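Local coordinates for protein carboxylase (Deinococcus radiodurans, PDB 5H80) that probably catalyses, through its biotin carboxylase domain, the ATP-dependent carboxylation of biotin carried by the same single-chain enzyme, at residues S58-A63 / D76-L81; S52-Q57 / L336-L341. All blocks are in the same frame, centred on the assembly; numbering follows the deposited sequence.

How the contacts relate
Both contacts start from one continuous piece of the biotin carboxylase N-terminal region: helix 42-53 turns at its end and runs straight into strand 57-62. Contact 2 uses the helix end and the turn, contact 1 the strand, and their centres are about 18 Å apart. Along the chain the order is 52-57, 58-63, 76-81 and, much later, 336-341. Contact 1 is therefore local, pairing the strand with edge strand 77-80 of the five-stranded parallel sheet, whereas contact 2 reaches helix 336-344 of the ATP-binding region and ties two parts of the domain together. They meet at D76, whose OD2 packs 3.3 Å from CA of Q57.

Contact 1 of 2, residues S58-A63 / D76-L81; sequences SVAVYA and DEAVAL
Backbone hydrogen bonds join S58-A63 to D76-L81 in parallel register, V59 beside E77 and Y62 beside A80. A60 does double duty: its N reaches E77 O at 2.9 Å, in the carbonyl plane, and A60 O takes V79 N at 2.8 Å from above its own carbonyl plane. Y62 repeats the pattern, its N bonding to V79 O and its O receiving L81 N. At the start of the pairing side chains join in from both segments: S58 N donates to the anti lone pair of D76 OD2 at 2.8 Å, and D76 N donates to S58 OG.

The two are the strands of a beta-alpha-beta unit, joined by the crossover through helix 70-74, at the edge of the parallel sheet.

Apolar contacts fall on both faces. With V59, V61, E77 and V79 on one, CG1 of V59 meets CG2 of V79 at 3.9 Å, and E77 lies alongside V59 while its carboxylate makes a salt bridge to R34. Just past the strand, L81 lays CD1 against CB and CG2 of V61.

On the other face, with A60, A78 and A80, stands Y62. With chi1 60°, its ring swings over the edge strand, so that A80 CA sits over one face, 4.0 Å from the centroid, in a CH-pi contact. Water 1 lies in the ring plane and links Y62 OH to A78 O.

Contact 2 of 2, residues S52-Q57 / L336-L341; sequences SALGWQ and LVTAQL. With EDO (1,2-ethanediol), chain E.
L54 and L341 meet in the middle of this apolar contact: CD1 of L54 comes 3.7 Å from CB of L341 and equally near its CD1. The same L54 side chain also leans on T338, its CG lying 4.0 Å from the methyl CG2 and its CD2 near CB. A53 adds a lighter touch, its CB meeting T338 CG2 at 4.1 Å. W56 approaches L341 from another direction. The far end of the indole does the touching, with CZ3 3.9 Å from CB of L341 and CH2 3.8 Å from its carbonyl O, which lies at the ring edge near the plane. CD1 of L54 also rests over one face of the indole, toward its rim, and so touches both W56 and L341.

No hydrogen bond crosses. What puts L54 and W56 in place is the end of helix 42-53, closed by a Schellman motif. G55 takes positive phi (73°), its N bonds back to S52 O at 3.0 Å, and the chain reverses so that L54 before the glycine and W56 after it both face helix 336-344. In W56, with CG beside the backbone N (chi1 -55°) and chi2 near zero (-3°), the benzo end of the indole reaches L341.

Further out, D335 OD1 accepts a hydrogen bond from T338 N in the first turn of helix 336-344, and A50 of helix 42-53 packs on the T338 side chain. P33 and V51 touch W56. An ethanediol molecule, probably from the crystallisation liquor, borders the pyrrole side of the indole and bonds weakly to G55 O. A53 O accepts a hydrogen bond from R429 of the second subunit, which brings this helix end to the dimer contact.

Contact 1 of 2, residues S58-A63 / D76-L81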
# COMPACT_ATOMS: atom_id res chain seq x y z
N SER A 58 -5.18 17.15 -15.42
CA SER A 58 -4.18 17.93 -14.79
C SER A 58 -3.29 18.70 -15.75
O SER A 58 -2.86 18.21 -16.77
CB SER A 58 -3.24 17.08 -13.87
OG SER A 58 -2.53 16.02 -14.57
N VAL A 59 -2.91 19.88 -15.28
CA VAL A 59 -1.91 20.70 -15.95
C VAL A 59 -0.78 20.94 -14.93
O VAL A 59 -0.99 21.57 -13.94
CB VAL A 59 -2.57 22.02 -16.49
CG1 VAL A 59 -1.46 22.90 -17.12
CG2 VAL A 59 -3.83 21.73 -17.36
N ALA A 60 0.40 20.46 -15.23
CA ALA A 60 1.63 20.68 -14.43
C ALA A 60 2.39 21.89 -14.99
O ALA A 60 2.10 22.35 -16.16
CB ALA A 60 2.46 19.40 -14.40
N VAL A 61 3.28 22.43 -14.16
CA VAL A 61 4.21 23.46 -14.60
C VAL A 61 5.61 22.97 -14.15
O VAL A 61 5.81 22.25 -13.11
CB VAL A 61 3.89 24.88 -14.05
CG1 VAL A 61 2.61 25.49 -14.66
CG2 VAL A 61 3.83 24.93 -12.49
N TYR A 62 6.62 23.36 -14.88
CA TYR A 62 7.98 23.06 -14.57
C TYR A 62 8.97 24.13 -14.99
O TYR A 62 8.75 24.84 -15.99
CB TYR A 62 8.47 21.68 -15.14
CG TYR A 62 8.39 21.59 -16.64
CD1 TYR A 62 9.55 21.66 -17.38
CD2 TYR A 62 7.15 21.50 -17.38
CE1 TYR A 62 9.52 21.71 -18.75
CE2 TYR A 62 7.14 21.47 -18.81
CZ TYR A 62 8.35 21.55 -19.45
OH TYR A 62 8.41 21.58 -20.81
N ALA A 63 9.99 24.27 -14.18
CA ALA A 63 11.17 25.06 -14.52
C ALA A 63 12.15 24.15 -15.21
O ALA A 63 12.18 22.93 -14.94
CB ALA A 63 11.78 25.60 -13.24
N ASP A 76 -1.31 15.34 -17.42
CA ASP A 76 -1.97 15.17 -18.74
C ASP A 76 -1.34 16.17 -19.67
O ASP A 76 -1.23 15.94 -20.87
CB ASP A 76 -3.46 15.39 -18.71
CG ASP A 76 -4.16 14.40 -17.84
OD1 ASP A 76 -4.04 13.19 -18.12
OD2 ASP A 76 -4.78 14.84 -16.86
N GLU A 77 -0.96 17.30 -19.12
CA GLU A 77 -0.21 18.26 -19.97
C GLU A 77 0.68 19.06 -19.06
O GLU A 77 0.28 19.31 -17.90
CB GLU A 77 -1.14 19.04 -20.84
CG GLU A 77 -1.59 20.36 -20.33
CD GLU A 77 -2.62 21.01 -21.29
OE1 GLU A 77 -3.85 20.82 -21.05
OE2 GLU A 77 -2.17 21.66 -22.29
N ALA A 78 1.92 19.29 -19.48
CA ALA A 78 2.86 20.05 -18.71
C ALA A 78 3.30 21.27 -19.47
O ALA A 78 3.67 21.15 -20.68
CB ALA A 78 4.06 19.21 -18.32
N VAL A 79 3.35 22.39 -18.72
CA VAL A 79 3.57 23.74 -19.29
C VAL A 79 4.89 24.36 -18.74
O VAL A 79 5.09 24.51 -17.52
CB VAL A 79 2.38 24.64 -19.02
CG1 VAL A 79 2.65 26.07 -19.51
CG2 VAL A 79 1.16 24.06 -19.73
N ALA A 80 5.85 24.62 -19.61
CA ALA A 80 7.16 25.19 -19.13
C ALA A 80 7.00 26.61 -18.58
O ALA A 80 6.36 27.42 -19.24
CB ALA A 80 8.15 25.19 -20.31
N LEU A 81 7.67 26.91 -17.45
CA LEU A 81 7.64 28.26 -16.84
C LEU A 81 8.85 28.99 -17.47
O LEU A 81 9.89 28.42 -17.67
CB LEU A 81 7.83 28.20 -15.31
CG LEU A 81 6.61 27.61 -14.58
CD1 LEU A 81 6.95 27.06 -13.21
CD2 LEU A 81 5.46 28.59 -14.59
O HOH W 1 5.96 21.84 -21.95
O HOH W 2 10.45 25.83 -18.05

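Contact 2 of 2, residues S52-Q57 / L336-L341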
# COMPACT_ATOMS: atom_id res chain seq x y z
N SER A 52 -6.34 12.13 -11.44
CA SER A 52 -6.60 10.96 -12.33
C SER A 52 -7.63 10.05 -11.71
O SER A 52 -8.58 9.58 -12.44
CB SER A 52 -5.37 10.18 -12.72
OG SER A 52 -4.47 10.91 -13.62
N ALA A 53 -7.49 9.77 -10.41
CA ALA A 53 -8.52 8.95 -9.68
C ALA A 53 -9.94 9.53 -9.81
O ALA A 53 -10.96 8.82 -9.91
CB ALA A 53 -8.17 8.75 -8.25
N LEU A 54 -10.09 10.87 -9.82
CA LEU A 54 -11.37 11.50 -10.02
C LEU A 54 -11.93 11.57 -11.47
O LEU A 54 -13.07 12.00 -11.65
CB LEU A 54 -11.26 12.91 -9.40
CG LEU A 54 -11.01 12.96 -7.88
CD1 LEU A 54 -10.75 14.44 -7.45
CD2 LEU A 54 -12.27 12.41 -7.18
N GLY A 55 -11.10 11.20 -12.45
CA GLY A 55 -11.38 11.36 -13.86
C GLY A 55 -11.30 12.81 -14.37
O GLY A 55 -11.95 13.18 -15.39
N TRP A 56 -10.57 13.66 -13.63
CA TRP A 56 -10.29 15.00 -14.02
C TRP A 56 -8.98 15.09 -14.75
O TRP A 56 -8.31 14.08 -14.98
CB TRP A 56 -10.26 15.89 -12.78
CG TRP A 56 -11.58 15.85 -11.86
CD1 TRP A 56 -12.78 15.16 -12.07
CD2 TRP A 56 -11.78 16.60 -10.70
NE1 TRP A 56 -13.69 15.42 -11.05
CE2 TRP A 56 -13.08 16.27 -10.17
CE3 TRP A 56 -11.00 17.51 -9.99
CZ2 TRP A 56 -13.58 16.85 -9.04
CZ3 TRP A 56 -11.47 18.07 -8.84
CH2 TRP A 56 -12.79 17.79 -8.37
N GLN A 57 -8.68 16.29 -15.23
CA GLN A 57 -7.45 16.54 -15.95
C GLN A 57 -6.49 17.40 -15.22
O GLN A 57 -6.94 18.25 -14.49
CB GLN A 57 -7.72 17.15 -17.34
CG GLN A 57 -8.48 16.17 -18.23
CD GLN A 57 -8.99 16.86 -19.45
OE1 GLN A 57 -9.10 18.11 -19.50
NE2 GLN A 57 -9.30 16.06 -20.45
N LEU A 336 -6.95 11.32 1.30
CA LEU A 336 -7.09 12.77 1.65
C LEU A 336 -7.08 13.69 0.49
O LEU A 336 -7.76 14.77 0.57
CB LEU A 336 -6.11 13.23 2.72
CG LEU A 336 -6.40 12.65 4.13
CD1 LEU A 336 -5.26 12.75 5.11
CD2 LEU A 336 -7.73 13.16 4.67
N VAL A 337 -6.33 13.35 -0.58
CA VAL A 337 -6.18 14.40 -1.65
C VAL A 337 -7.40 14.40 -2.58
O VAL A 337 -7.90 15.43 -3.09
CB VAL A 337 -4.84 14.30 -2.37
CG1 VAL A 337 -4.66 15.43 -3.42
CG2 VAL A 337 -3.68 14.25 -1.34
N THR A 338 -7.93 13.19 -2.98
CA THR A 338 -9.22 13.22 -3.72
C THR A 338 -10.34 13.92 -2.91
O THR A 338 -11.09 14.73 -3.45
CB THR A 338 -9.66 11.78 -4.10
OG1 THR A 338 -9.74 10.96 -2.91
CG2 THR A 338 -8.69 11.26 -5.05
N ALA A 339 -10.39 13.69 -1.57
CA ALA A 339 -11.35 14.33 -0.63
C ALA A 339 -11.15 15.88 -0.68
O ALA A 339 -12.12 16.63 -0.88
CB ALA A 339 -11.24 13.84 0.77
N GLN A 340 -9.91 16.27 -0.59
CA GLN A 340 -9.55 17.69 -0.62
C GLN A 340 -10.04 18.40 -1.93
O GLN A 340 -10.77 19.43 -1.83
CB GLN A 340 -8.08 17.85 -0.49
CG GLN A 340 -7.60 19.32 -0.35
CD GLN A 340 -6.10 19.43 -0.51
OE1 GLN A 340 -5.41 18.60 -1.11
NE2 GLN A 340 -5.54 20.50 0.12
N LEU A 341 -9.79 17.80 -3.07
CA LEU A 341 -10.22 18.26 -4.38
C LEU A 341 -11.75 18.36 -4.48
O LEU A 341 -12.28 19.36 -4.96
CB LEU A 341 -9.70 17.35 -5.47
CG LEU A 341 -8.18 17.46 -5.82
CD1 LEU A 341 -7.63 16.18 -6.52
CD2 LEU A 341 -8.06 18.75 -6.70
C1 EDO E . -16.08 14.96 -14.56
O1 EDO E . -15.13 14.49 -15.53
C2 EDO E . -16.06 13.93 -13.41
O2 EDO E . -17.05 14.27 -12.42